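Local coordinates for protein neurotoxin (Clostridium botulinum, PDB 3N7L) that probably binds gangliosides on the neuronal surface through its receptor-binding domain, the recognition step that precedes entry of the toxin into the nerve cell, at residues Leu112-Lys117 / Gln124-Ser129; Tyr91-Ser96 / Ile105-Asn110; Gly153-Tyr158 / Ile167-Leu172; Ser74-Ile79 / Tyr209-Glu214. One frame throughout, in Å; residues are numbered along the deposited sequence.

Interaction 1: Leu112-Lys117 / Gln124-Ser129; sequences LVFTLK and QDINFS
Leu112-Lys117 and Gln124-Ser129 are the two arms of a beta hairpin in the lectin-like jelly roll of the receptor-binding domain. Three hydrogen-bonded pairs, Leu112 with Phe128, Phe114 with Ile126 and Leu116 with Gln124, each exchange two backbone bonds; the shortest runs 2.7 Å from Leu116 N to Gln124 O, almost straight at 173°. As in any pair of extended strands, side chains alternate between two faces, here unlike ones. On one, Leu112, Phe114, Leu116, Ile126 and Phe128 are buried. The Phe114 ring swings away from its own backbone N (chi1 171°), and Ile126 CG2 lies at the ring's edge, near its plane, while also touching Phe114 CB at 4.0 Å. Leu112 CB meets the Phe128 ring obliquely, 4.3 Å from CD2. These bulky apolar groups suit a face turned inward. The other face, partly exposed, carries smaller or polar residues: Val113 CB touches Asn127 CB at 3.8 Å, and Thr115 lies alongside Asp125 with both side chains pointing the same way, OG1 3.6 Å from Asp125 CB. Gln124 is the polar, partly exposed member of the inward row, and its extended chain carries the amide to the backbone of the segment 167-172, where OE1 accepts from Lys170 N and NE2 donates to Lys168 O. Strand 102-108 flanks the hairpin through backbone bonds between Val113 and Gly106 and between Thr115 and Ser104, while the inner row packs on strands 143-150 and 154-159 of the facing sheet.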
loop_
_atom_site.group_PDB
_atom_site.type_symbol
_atom_site.label_atom_id
_atom_site.label_comp_id
_atom_site.label_asym_id
_atom_site.label_seq_id
_atom_site.Cartn_x
_atom_site.Cartn_y
_atom_site.Cartn_z
ATOM N N LEU A 112 8.986 12.338 -4.207
ATOM C CA LEU A 112 8.167 12.998 -3.197
ATOM C C LEU A 112 9.238 13.857 -2.527
ATOM O O LEU A 112 10.216 13.325 -2.001
ATOM C CB LEU A 112 7.607 12.013 -2.172
ATOM C CG LEU A 112 6.885 12.684 -0.996
ATOM C CD1 LEU A 112 5.520 13.158 -1.447
ATOM C CD2 LEU A 112 6.736 11.709 0.161
ATOM N N VAL A 113 9.083 15.174 -2.553
ATOM C CA VAL A 113 10.110 16.017 -1.959
ATOM C C VAL A 113 9.641 17.032 -0.926
ATOM O O VAL A 113 8.593 17.673 -1.069
ATOM C CB VAL A 113 10.972 16.716 -3.077
ATOM C CG1 VAL A 113 10.314 16.543 -4.430
ATOM C CG2 VAL A 113 11.194 18.179 -2.763
ATOM N N PHE A 114 10.423 17.125 0.143
ATOM C CA PHE A 114 10.154 18.049 1.231
ATOM C C PHE A 114 11.163 19.175 1.078
ATOM O O PHE A 114 12.371 18.936 1.000
ATOM C CB PHE A 114 10.326 17.357 2.590
ATOM C CG PHE A 114 10.264 18.300 3.761
ATOM C CD1 PHE A 114 11.427 18.815 4.320
ATOM C CD2 PHE A 114 9.037 18.703 4.280
ATOM C CE1 PHE A 114 11.376 19.722 5.380
ATOM C CE2 PHE A 114 8.973 19.609 5.342
ATOM C CZ PHE A 114 10.146 20.118 5.890
ATOM N N THR A 115 10.652 20.399 1.037
ATOM C CA THR A 115 11.491 21.574 0.853
ATOM C C THR A 115 11.428 22.562 2.005
ATOM O O THR A 115 10.355 22.896 2.495
ATOM C CB THR A 115 11.087 22.330 -0.434
ATOM O OG1 THR A 115 11.183 21.445 -1.554
ATOM C CG2 THR A 115 11.997 23.536 -0.663
ATOM N N LEU A 116 12.600 23.022 2.423
ATOM C CA LEU A 116 12.733 24.019 3.477
ATOM C C LEU A 116 13.046 25.273 2.654
ATOM O O LEU A 116 14.105 25.361 2.038
ATOM C CB LEU A 116 13.913 23.645 4.383
ATOM C CG LEU A 116 13.719 23.520 5.900
ATOM C CD1 LEU A 116 12.336 22.974 6.229
ATOM C CD2 LEU A 116 14.819 22.618 6.470
ATOM N N LYS A 117 12.123 26.225 2.617
ATOM C CA LYS A 117 12.330 27.428 1.815
ATOM C C LYS A 117 12.637 28.673 2.644
ATOM O O LYS A 117 11.748 29.240 3.281
ATOM C CB LYS A 117 11.091 27.680 0.952
ATOM C CG LYS A 117 11.250 28.784 -0.083
ATOM C CD LYS A 117 9.917 29.079 -0.743
ATOM C CE LYS A 117 10.078 30.023 -1.921
ATOM N NZ LYS A 117 10.870 29.383 -3.003
ATOM N N GLN A 124 16.307 24.259 0.612
ATOM C CA GLN A 124 17.038 23.017 0.771
ATOM C C GLN A 124 15.978 21.933 0.796
ATOM O O GLN A 124 14.944 22.081 1.440
ATOM C CB GLN A 124 17.843 23.031 2.071
ATOM C CG GLN A 124 18.656 21.766 2.315
ATOM C CD GLN A 124 19.616 21.910 3.486
ATOM O OE1 GLN A 124 19.310 22.583 4.472
ATOM N NE2 GLN A 124 20.779 21.268 3.388
ATOM N N ASP A 125 16.219 20.845 0.084
ATOM C CA ASP A 125 15.225 19.796 0.050
ATOM C C ASP A 125 15.802 18.408 0.157
ATOM O O ASP A 125 16.979 18.177 -0.096
ATOM C CB ASP A 125 14.389 19.924 -1.226
ATOM C CG ASP A 125 15.230 19.856 -2.477
ATOM O OD1 ASP A 125 14.894 20.555 -3.459
ATOM O OD2 ASP A 125 16.225 19.098 -2.485
ATOM N N ILE A 126 14.941 17.485 0.547
ATOM C CA ILE A 126 15.305 16.093 0.700
ATOM C C ILE A 126 14.192 15.335 -0.027
ATOM O O ILE A 126 13.084 15.861 -0.186
ATOM C CB ILE A 126 15.368 15.742 2.203
ATOM C CG1 ILE A 126 15.906 14.328 2.393
ATOM C CG2 ILE A 126 13.995 15.906 2.838
ATOM C CD1 ILE A 126 16.168 13.983 3.851
ATOM N N ASN A 127 14.462 14.118 -0.486
ATOM C CA ASN A 127 13.417 13.399 -1.202
ATOM C C ASN A 127 13.445 11.888 -1.120
ATOM O O ASN A 127 14.413 11.276 -0.677
ATOM C CB ASN A 127 13.430 13.782 -2.689
ATOM C CG ASN A 127 14.615 13.186 -3.436
ATOM O OD1 ASN A 127 15.601 13.870 -3.710
ATOM N ND2 ASN A 127 14.525 11.902 -3.759
ATOM N N PHE A 128 12.338 11.312 -1.568
ATOM C CA PHE A 128 12.150 9.875 -1.661
ATOM C C PHE A 128 11.763 9.639 -3.117
ATOM O O PHE A 128 10.845 10.280 -3.620
ATOM C CB PHE A 128 11.001 9.409 -0.758
ATOM C CG PHE A 128 10.360 8.111 -1.199
ATOM C CD1 PHE A 128 11.130 6.971 -1.410
ATOM C CD2 PHE A 128 8.980 8.027 -1.379
ATOM C CE1 PHE A 128 10.536 5.760 -1.792
ATOM C CE2 PHE A 128 8.374 6.819 -1.759
ATOM C CZ PHE A 128 9.159 5.685 -1.965
ATOM N N SER A 129 12.479 8.758 -3.801
ATOM C CA SER A 129 12.129 8.436 -5.180
ATOM C C SER A 129 11.786 6.945 -5.183
ATOM O O SER A 129 12.606 6.110 -4.799
ATOM C CB SER A 129 13.289 8.738 -6.142
ATOM O OG SER A 129 14.447 7.985 -5.842
#

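Interaction 2: Tyr91-Ser96 / Ile105-Asn110; sequences YTIIDS and IGIISN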
loop_
_atom_site.group_PDB
_atom_site.type_symbol
_atom_site.label_atom_id
_atom_site.label_comp_id
_atom_site.label_asym_id
_atom_site.label_seq_id
_atom_site.Cartn_x
_atom_site.Cartn_y
_atom_site.Cartn_z
ATOM N N TYR A 91 3.710 18.807 -8.829
ATOM C CA TYR A 91 2.545 19.228 -8.058
ATOM C C TYR A 91 2.945 19.542 -6.623
ATOM O O TYR A 91 3.778 18.849 -6.036
ATOM C CB TYR A 91 1.495 18.117 -7.975
ATOM C CG TYR A 91 0.699 17.852 -9.224
ATOM C CD1 TYR A 91 -0.503 18.520 -9.464
ATOM C CD2 TYR A 91 1.127 16.904 -10.147
ATOM C CE1 TYR A 91 -1.260 18.242 -10.594
ATOM C CE2 TYR A 91 0.379 16.618 -11.277
ATOM C CZ TYR A 91 -0.812 17.289 -11.495
ATOM O OH TYR A 91 -1.556 16.992 -12.613
ATOM N N THR A 92 2.356 20.589 -6.065
ATOM C CA THR A 92 2.594 20.913 -4.669
ATOM C C THR A 92 1.324 20.315 -4.068
ATOM O O THR A 92 0.239 20.511 -4.617
ATOM C CB THR A 92 2.633 22.434 -4.424
ATOM O OG1 THR A 92 3.752 22.998 -5.116
ATOM C CG2 THR A 92 2.765 22.727 -2.934
ATOM N N ILE A 93 1.452 19.563 -2.978
ATOM C CA ILE A 93 0.288 18.925 -2.364
ATOM C C ILE A 93 -0.012 19.365 -0.930
ATOM O O ILE A 93 -1.169 19.404 -0.514
ATOM C CB ILE A 93 0.433 17.390 -2.396
ATOM C CG1 ILE A 93 1.797 16.976 -1.836
ATOM C CG2 ILE A 93 0.305 16.895 -3.836
ATOM C CD1 ILE A 93 1.972 15.470 -1.693
ATOM N N ILE A 94 1.035 19.676 -0.177
ATOM C CA ILE A 94 0.896 20.132 1.202
ATOM C C ILE A 94 1.863 21.303 1.276
ATOM O O ILE A 94 3.082 21.114 1.259
ATOM C CB ILE A 94 1.315 19.038 2.213
ATOM C CG1 ILE A 94 0.537 17.744 1.938
ATOM C CG2 ILE A 94 1.018 19.505 3.640
ATOM C CD1 ILE A 94 0.980 16.574 2.806
ATOM N N ASP A 95 1.313 22.511 1.345
ATOM C CA ASP A 95 2.139 23.710 1.358
ATOM C C ASP A 95 2.008 24.573 2.600
ATOM O O ASP A 95 0.905 24.822 3.088
ATOM C CB ASP A 95 1.809 24.572 0.138
ATOM C CG ASP A 95 2.770 25.731 -0.026
ATOM O OD1 ASP A 95 3.922 25.486 -0.450
ATOM O OD2 ASP A 95 2.383 26.881 0.279
ATOM N N SER A 96 3.143 25.043 3.097
ATOM C CA SER A 96 3.152 25.914 4.266
ATOM C C SER A 96 4.192 27.008 4.026
ATOM O O SER A 96 5.120 27.201 4.811
ATOM C CB SER A 96 3.477 25.114 5.532
ATOM O OG SER A 96 3.102 25.837 6.696
ATOM N N ILE A 105 5.670 20.335 0.571
ATOM C CA ILE A 105 5.778 18.945 0.160
ATOM C C ILE A 105 5.147 18.837 -1.215
ATOM O O ILE A 105 4.005 19.255 -1.420
ATOM C CB ILE A 105 5.025 17.997 1.119
ATOM C CG1 ILE A 105 5.714 17.984 2.488
ATOM C CG2 ILE A 105 4.982 16.592 0.525
ATOM C CD1 ILE A 105 5.012 17.129 3.525
ATOM N N GLY A 106 5.896 18.288 -2.161
ATOM C CA GLY A 106 5.370 18.137 -3.502
ATOM C C GLY A 106 5.817 16.841 -4.139
ATOM O O GLY A 106 6.552 16.045 -3.535
ATOM N N ILE A 107 5.370 16.625 -5.369
ATOM C CA ILE A 107 5.738 15.436 -6.112
ATOM C C ILE A 107 6.053 15.815 -7.551
ATOM O O ILE A 107 5.495 16.774 -8.089
ATOM C CB ILE A 107 4.600 14.380 -6.118
ATOM C CG1 ILE A 107 3.324 14.994 -6.700
ATOM C CG2 ILE A 107 4.357 13.857 -4.701
ATOM C CD1 ILE A 107 2.148 14.030 -6.766
ATOM N N ILE A 108 6.969 15.066 -8.158
ATOM C CA ILE A 108 7.355 15.266 -9.551
ATOM C C ILE A 108 8.021 13.967 -9.979
ATOM O O ILE A 108 8.890 13.444 -9.277
ATOM C CB ILE A 108 8.311 16.485 -9.727
ATOM C CG1 ILE A 108 8.600 16.701 -11.214
ATOM C CG2 ILE A 108 9.610 16.276 -8.956
ATOM C CD1 ILE A 108 9.355 17.987 -11.503
ATOM N N SER A 109 7.594 13.431 -11.120
ATOM C CA SER A 109 8.115 12.156 -11.598
ATOM C C SER A 109 7.902 11.147 -10.473
ATOM O O SER A 109 6.840 11.130 -9.853
ATOM C CB SER A 109 9.603 12.258 -11.932
ATOM O OG SER A 109 9.810 13.155 -13.003
ATOM N N ASN A 110 8.907 10.322 -10.198
ATOM C CA ASN A 110 8.790 9.330 -9.132
ATOM C C ASN A 110 9.322 9.855 -7.793
ATOM O O ASN A 110 9.704 9.069 -6.922
ATOM C CB ASN A 110 9.524 8.032 -9.514
ATOM C CG ASN A 110 10.999 8.259 -9.868
ATOM O OD1 ASN A 110 11.857 7.434 -9.557
ATOM N ND2 ASN A 110 11.288 9.363 -10.529
#
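Ile105 sits against a doubled partner, with both Ile93 and Ile94 opposite it. Its carbonyl O takes two backbone bonds, 3.0 Å from Ile93 N and a longer 3.2 Å from Ile94 N, the second donor tilted 18° from the carbonyl plane. The extra residue shifts the register by one between Thr92 and Ile94, and apolar side chains pack around the step. Ile93 holds CG1 between its backbone N and carbonyl carbon (chi1 51°), which folds the branch back over the neighbouring strand: CG1 comes within 3.2 Å of Ile105 O. Its tip, CD1, then fits between two methyls, 3.9 Å from Ile105 CG2 and 4.2 Å from Ile107 CG2. This is a classic beta bulge between strands 91-93 and 102-108 of the jelly roll, placed where the chain turns a corner at Ile94. Beyond it, Ile94 and Ile105 lie side by side and point the same way, CB to CB 4.0 Å apart. Before the bulge, Tyr91 CB rests on Ile107 CG1 at 3.8 Å, while the phenol leads off elsewhere. Gly106, having no side chain, lies with its CA 3.1 Å from Tyr91 O, in the close non-hydrogen-bonded pairing with Thr92. The branched isoleucines present broad apolar surfaces to strand 72-82 of the facing sheet, Ile93 packing on Ile79, Ile94 and Ile105 on Phe77, and Ile107 on Ile81.

Interaction 3: Gly153-Tyr158 / Ile167-Leu172; sequences GNMMIY and IKVKEL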
loop_
_atom_site.group_PDB
_atom_site.type_symbol
_atom_site.label_atom_id
_atom_site.label_comp_id
_atom_site.label_asym_id
_atom_site.label_seq_id
_atom_site.Cartn_x
_atom_site.Cartn_y
_atom_site.Cartn_z
ATOM N N GLY A 153 20.670 20.542 13.052
ATOM C CA GLY A 153 21.182 19.209 12.794
ATOM C C GLY A 153 20.861 18.743 11.386
ATOM O O GLY A 153 21.197 19.416 10.411
ATOM N N ASN A 154 20.204 17.593 11.274
ATOM C CA ASN A 154 19.850 17.047 9.971
ATOM C C ASN A 154 18.364 17.094 9.646
ATOM O O ASN A 154 17.512 17.287 10.514
ATOM C CB ASN A 154 20.288 15.589 9.842
ATOM C CG ASN A 154 21.775 15.409 9.980
ATOM O OD1 ASN A 154 22.560 16.165 9.414
ATOM N ND2 ASN A 154 22.174 14.386 10.722
ATOM N N MET A 155 18.091 16.895 8.363
ATOM C CA MET A 155 16.751 16.847 7.800
ATOM C C MET A 155 16.723 15.385 7.340
ATOM O O MET A 155 17.644 14.947 6.652
ATOM C CB MET A 155 16.678 17.775 6.586
ATOM C CG MET A 155 15.322 18.375 6.288
ATOM S SD MET A 155 15.287 19.229 4.682
ATOM C CE MET A 155 16.863 20.052 4.646
ATOM N N MET A 156 15.702 14.627 7.726
ATOM C CA MET A 156 15.628 13.219 7.331
ATOM C C MET A 156 14.226 12.818 6.885
ATOM O O MET A 156 13.230 13.322 7.409
ATOM C CB MET A 156 16.041 12.313 8.500
ATOM C CG MET A 156 17.351 12.691 9.182
ATOM S SD MET A 156 17.809 11.524 10.493
ATOM C CE MET A 156 16.759 12.056 11.823
ATOM N N ILE A 157 14.144 11.914 5.915
ATOM C CA ILE A 157 12.838 11.457 5.465
ATOM C C ILE A 157 12.763 9.941 5.526
ATOM O O ILE A 157 13.671 9.238 5.083
ATOM C CB ILE A 157 12.493 11.946 4.031
ATOM C CG1 ILE A 157 11.088 11.464 3.662
ATOM C CG2 ILE A 157 13.499 11.416 3.018
ATOM C CD1 ILE A 157 10.526 12.115 2.425
ATOM N N TYR A 158 11.678 9.454 6.117
ATOM C CA TYR A 158 11.437 8.027 6.260
ATOM C C TYR A 158 10.161 7.662 5.505
ATOM O O TYR A 158 9.227 8.464 5.412
ATOM C CB TYR A 158 11.243 7.664 7.734
ATOM C CG TYR A 158 12.399 7.993 8.654
ATOM C CD1 TYR A 158 13.233 6.982 9.143
ATOM C CD2 TYR A 158 12.625 9.306 9.086
ATOM C CE1 TYR A 158 14.262 7.264 10.047
ATOM C CE2 TYR A 158 13.655 9.603 9.994
ATOM C CZ TYR A 158 14.465 8.573 10.470
ATOM O OH TYR A 158 15.455 8.841 11.391
ATOM N N ILE A 167 20.204 14.746 5.328
ATOM C CA ILE A 167 21.177 15.777 5.000
ATOM C C ILE A 167 21.255 16.827 6.100
ATOM O O ILE A 167 20.269 17.118 6.780
ATOM C CB ILE A 167 20.853 16.503 3.668
ATOM C CG1 ILE A 167 19.646 17.420 3.844
ATOM C CG2 ILE A 167 20.572 15.484 2.565
ATOM C CD1 ILE A 167 19.353 18.265 2.619
ATOM N N LYS A 168 22.448 17.384 6.257
ATOM C CA LYS A 168 22.722 18.421 7.241
ATOM C C LYS A 168 22.015 19.708 6.804
ATOM O O LYS A 168 22.149 20.147 5.656
ATOM C CB LYS A 168 24.244 18.631 7.322
ATOM C CG LYS A 168 24.722 19.846 8.100
ATOM C CD LYS A 168 24.497 19.731 9.602
ATOM C CE LYS A 168 25.186 20.896 10.334
ATOM N NZ LYS A 168 24.966 20.897 11.816
ATOM N N VAL A 169 21.240 20.297 7.709
ATOM C CA VAL A 169 20.529 21.532 7.402
ATOM C C VAL A 169 21.547 22.664 7.268
ATOM O O VAL A 169 22.403 22.843 8.136
ATOM C CB VAL A 169 19.511 21.881 8.512
ATOM C CG1 VAL A 169 18.841 23.218 8.215
ATOM C CG2 VAL A 169 18.458 20.783 8.609
ATOM N N LYS A 170 21.464 23.415 6.173
ATOM C CA LYS A 170 22.396 24.515 5.949
ATOM C C LYS A 170 21.891 25.783 6.635
ATOM O O LYS A 170 20.792 25.806 7.190
ATOM C CB LYS A 170 22.585 24.769 4.445
ATOM C CG LYS A 170 21.365 25.353 3.738
ATOM C CD LYS A 170 21.672 25.706 2.276
ATOM C CE LYS A 170 20.513 26.465 1.626
ATOM N NZ LYS A 170 20.799 26.873 0.217
ATOM N N GLU A 171 22.702 26.833 6.606
ATOM C CA GLU A 171 22.313 28.094 7.217
ATOM C C GLU A 171 21.161 28.678 6.399
ATOM O O GLU A 171 21.319 28.968 5.214
ATOM C CB GLU A 171 23.498 29.063 7.235
ATOM C CG GLU A 171 23.184 30.408 7.864
ATOM C CD GLU A 171 22.975 30.328 9.368
ATOM O OE1 GLU A 171 22.387 31.273 9.936
ATOM O OE2 GLU A 171 23.409 29.331 9.985
ATOM N N LEU A 172 20.007 28.841 7.036
ATOM C CA LEU A 172 18.828 29.378 6.367
ATOM C C LEU A 172 18.294 30.610 7.092
ATOM O O LEU A 172 17.087 30.821 7.145
ATOM C CB LEU A 172 17.725 28.311 6.311
ATOM C CG LEU A 172 18.036 26.989 5.599
ATOM C CD1 LEU A 172 16.908 26.001 5.835
ATOM C CD2 LEU A 172 18.232 27.233 4.111
#
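Met155 and Ile167 lie side by side with their side chains pointing the same way, on one face of the hairpin. The methionine starts out extended and then bends at its last torsion (chi3 -40°), which turns the methyl CE back onto Ile167 CD1, 3.7 Å away. A flexible thioether chain suits this place because its end can fold against the rigid branch of the isoleucine. Val169 adds to the apolar patch, its CG2 4.0 Å from Met155 CB. Asn154 and Lys168 behave differently: although their alpha carbons are a close pair, their side chains diverge. The amide of Asn154 leans over the neighbouring strand, OD1 being 3.1 Å from Lys168 CA, but its angle to Lys168 N is too poor for a hydrogen bond. Lys168 bends at chi2 so that its aliphatic CD passes 3.4 Å from Gly153 O, while its NZ makes a weak hydrogen bond to Met152 O, just before the segment. Three backbone bonds join the segments. Met155 and Ile167 exchange two, the shorter 2.7 Å from Met155 N to Ile167 O, and Gly153 O receives Val169 N at 2.8 Å just past the last strand residue. The contact forms the open end of the beta hairpin of strands 154-159 and 162-168, at the margin of a jelly-roll sheet, with Met155, Ile167 and Val169 as its apolar side and Lys168 exposed.

Interaction 4: Ser74-Ile79 / Tyr209-Glu214; sequences SISFWI and YIFAKE
Ser74 OG donates to Lys213 O at 2.8 Å, striking a lone pair in the carbonyl plane, and the same hydroxyl accepts from Leu215 N just beyond the segment. The two bonds tie Ser74 to the chain just after strand 202-211. Next come the four backbone bonds of an antiparallel pairing, two between Ser74 and Phe211 and two between Ser76 and Tyr209. The bond from Tyr209 N to Ser76 O is 2.8 Å and nearly straight at 175°, whereas the donor Ser76 N is tilted 31° from the carbonyl plane of Tyr209. Around them the side chains divide by face. Ser76 keeps its hydroxyl between its backbone N and carbonyl carbon (chi1 70°), lodging OG 3.5 Å from Tyr209 CB and at the edge of the Phe211 ring, 3.7 Å from CE2. A small serine fits between that CB and the ring edge. Tyr209 sends its phenol away from this contact, its OH bonded to Gln12. On the opposite face Ile75 and Ile210 form a non-hydrogen-bonded pair, with CG1 to CG1 at 4.3 Å, and Ile210 also rests CG2 on Ser74 O at 3.7 Å. Strand 143-150 pairs with the far edge of Ser74-Ile79 and strand 7-14 with that of Tyr209-Phe211, placing both inside the sheet. Residues far apart in sequence are thus joined mainly by backbone bonds, with the Ser74 hydroxyl probably helping to hold the loop that follows the strand.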
loop_
_atom_site.group_PDB
_atom_site.type_symbol
_atom_site.label_atom_id
_atom_site.label_comp_id
_atom_site.label_asym_id
_atom_site.label_seq_id
_atom_site.Cartn_x
_atom_site.Cartn_y
_atom_site.Cartn_z
ATOM N N SER A 74 8.773 17.303 13.572
ATOM C CA SER A 74 8.548 16.147 12.719
ATOM C C SER A 74 7.153 16.196 12.135
ATOM O O SER A 74 6.213 16.628 12.798
ATOM C CB SER A 74 8.709 14.854 13.521
ATOM O OG SER A 74 10.036 14.698 13.972
ATOM N N ILE A 75 7.036 15.752 10.890
ATOM C CA ILE A 75 5.763 15.710 10.183
ATOM C C ILE A 75 5.508 14.252 9.790
ATOM O O ILE A 75 6.360 13.614 9.170
ATOM C CB ILE A 75 5.817 16.581 8.907
ATOM C CG1 ILE A 75 6.130 18.033 9.286
ATOM C CG2 ILE A 75 4.493 16.497 8.155
ATOM C CD1 ILE A 75 6.366 18.954 8.095
ATOM N N SER A 76 4.352 13.713 10.159
ATOM C CA SER A 76 4.052 12.325 9.818
ATOM C C SER A 76 2.636 12.213 9.284
ATOM O O SER A 76 1.748 12.932 9.727
ATOM C CB SER A 76 4.203 11.419 11.048
ATOM O OG SER A 76 3.177 11.668 12.000
ATOM N N PHE A 77 2.426 11.310 8.333
ATOM C CA PHE A 77 1.095 11.131 7.769
ATOM C C PHE A 77 1.019 9.981 6.781
ATOM O O PHE A 77 2.030 9.566 6.212
ATOM C CB PHE A 77 0.639 12.422 7.072
ATOM C CG PHE A 77 1.534 12.855 5.936
ATOM C CD1 PHE A 77 1.280 12.439 4.629
ATOM C CD2 PHE A 77 2.628 13.692 6.172
ATOM C CE1 PHE A 77 2.100 12.853 3.575
ATOM C CE2 PHE A 77 3.456 14.111 5.123
ATOM C CZ PHE A 77 3.191 13.693 3.824
ATOM N N TRP A 78 -0.191 9.457 6.606
ATOM C CA TRP A 78 -0.423 8.389 5.646
ATOM C C TRP A 78 -0.901 9.083 4.390
ATOM O O TRP A 78 -1.687 10.029 4.456
ATOM C CB TRP A 78 -1.504 7.419 6.133
ATOM C CG TRP A 78 -0.984 6.392 7.080
ATOM C CD1 TRP A 78 -0.976 6.458 8.448
ATOM C CD2 TRP A 78 -0.372 5.148 6.733
ATOM N NE1 TRP A 78 -0.398 5.328 8.972
ATOM C CE2 TRP A 78 -0.017 4.504 7.944
ATOM C CE3 TRP A 78 -0.088 4.509 5.517
ATOM C CZ2 TRP A 78 0.606 3.249 7.974
ATOM C CZ3 TRP A 78 0.535 3.260 5.543
ATOM C CH2 TRP A 78 0.874 2.643 6.767
ATOM N N ILE A 79 -0.419 8.629 3.246
ATOM C CA ILE A 79 -0.830 9.233 1.998
ATOM C C ILE A 79 -0.912 8.200 0.890
ATOM O O ILE A 79 -0.214 7.179 0.909
ATOM C CB ILE A 79 0.157 10.346 1.570
ATOM C CG1 ILE A 79 -0.239 10.901 0.194
ATOM C CG2 ILE A 79 1.586 9.796 1.528
ATOM C CD1 ILE A 79 0.536 12.145 -0.210
ATOM N N TYR A 209 0.039 14.455 11.371
ATOM C CA TYR A 209 0.527 14.929 12.664
ATOM C C TYR A 209 1.797 15.771 12.555
ATOM O O TYR A 209 2.562 15.647 11.601
ATOM C CB TYR A 209 0.867 13.747 13.575
ATOM C CG TYR A 209 -0.234 12.753 13.866
ATOM C CD1 TYR A 209 0.066 11.544 14.497
ATOM C CD2 TYR A 209 -1.567 13.015 13.550
ATOM C CE1 TYR A 209 -0.925 10.619 14.808
ATOM C CE2 TYR A 209 -2.576 12.090 13.861
ATOM C CZ TYR A 209 -2.239 10.895 14.489
ATOM O OH TYR A 209 -3.205 9.963 14.792
ATOM N N ILE A 210 2.017 16.623 13.552
ATOM C CA ILE A 210 3.232 17.424 13.632
ATOM C C ILE A 210 3.678 17.379 15.094
ATOM O O ILE A 210 2.879 17.623 16.006
ATOM C CB ILE A 210 3.021 18.890 13.188
ATOM C CG1 ILE A 210 2.732 18.944 11.684
ATOM C CG2 ILE A 210 4.284 19.703 13.486
ATOM C CD1 ILE A 210 2.578 20.341 11.123
ATOM N N PHE A 211 4.945 17.041 15.306
ATOM C CA PHE A 211 5.512 16.933 16.646
ATOM C C PHE A 211 6.586 17.994 16.870
ATOM O O PHE A 211 7.381 18.286 15.974
ATOM C CB PHE A 211 6.134 15.548 16.838
ATOM C CG PHE A 211 5.150 14.418 16.750
ATOM C CD1 PHE A 211 4.475 13.979 17.883
ATOM C CD2 PHE A 211 4.899 13.791 15.532
ATOM C CE1 PHE A 211 3.562 12.928 17.807
ATOM C CE2 PHE A 211 3.989 12.742 15.442
ATOM C CZ PHE A 211 3.319 12.309 16.582
ATOM N N ALA A 212 6.609 18.560 18.073
ATOM C CA ALA A 212 7.583 19.585 18.420
ATOM C C ALA A 212 8.896 18.948 18.848
ATOM O O ALA A 212 9.513 19.374 19.819
ATOM C CB ALA A 212 7.039 20.468 19.537
ATOM N N LYS A 213 9.319 17.919 18.125
ATOM C CA LYS A 213 10.573 17.247 18.434
ATOM C C LYS A 213 11.054 16.459 17.229
ATOM O O LYS A 213 10.318 16.279 16.260
ATOM C CB LYS A 213 10.407 16.293 19.620
ATOM C CG LYS A 213 9.602 15.045 19.297
ATOM C CD LYS A 213 9.616 14.050 20.450
ATOM C CE LYS A 213 11.010 13.501 20.698
ATOM N NZ LYS A 213 11.005 12.451 21.754
ATOM N N GLU A 214 12.294 15.985 17.307
ATOM C CA GLU A 214 12.895 15.197 16.242
ATOM C C GLU A 214 12.681 13.730 16.614
ATOM O O GLU A 214 13.383 13.194 17.471
ATOM C CB GLU A 214 14.396 15.498 16.151
ATOM C CG GLU A 214 15.066 15.067 14.849
ATOM C CD GLU A 214 16.592 15.040 14.937
ATOM O OE1 GLU A 214 17.169 15.771 15.778
ATOM O OE2 GLU A 214 17.217 14.290 14.153
#

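In the fold
Interactions 1 and 2 belong to one sheet of the jelly roll, where strands 102-108 and 111-117 are neighbours. Interactions 3 and 4 belong to the other. The sheets meet face to face: Phe77 of interaction 4 packs on Ile94 and Ile105 of interaction 2, and Ile75 touches Phe114 of interaction 1. Interactions 2 and 4 are the buried contacts, the side chains mainly aliphatic in the first, serines, aromatics and an isoleucine pair in the second. Interactions 1 and 3 are partly buried, pairing apolar inner faces with more polar outer ones. Interaction 4 closes a long loop enclosing the other three and joins distant strands; interactions 1 and 3 join hairpin arms, and interaction 2 does so partly, also pairing strand 91-93.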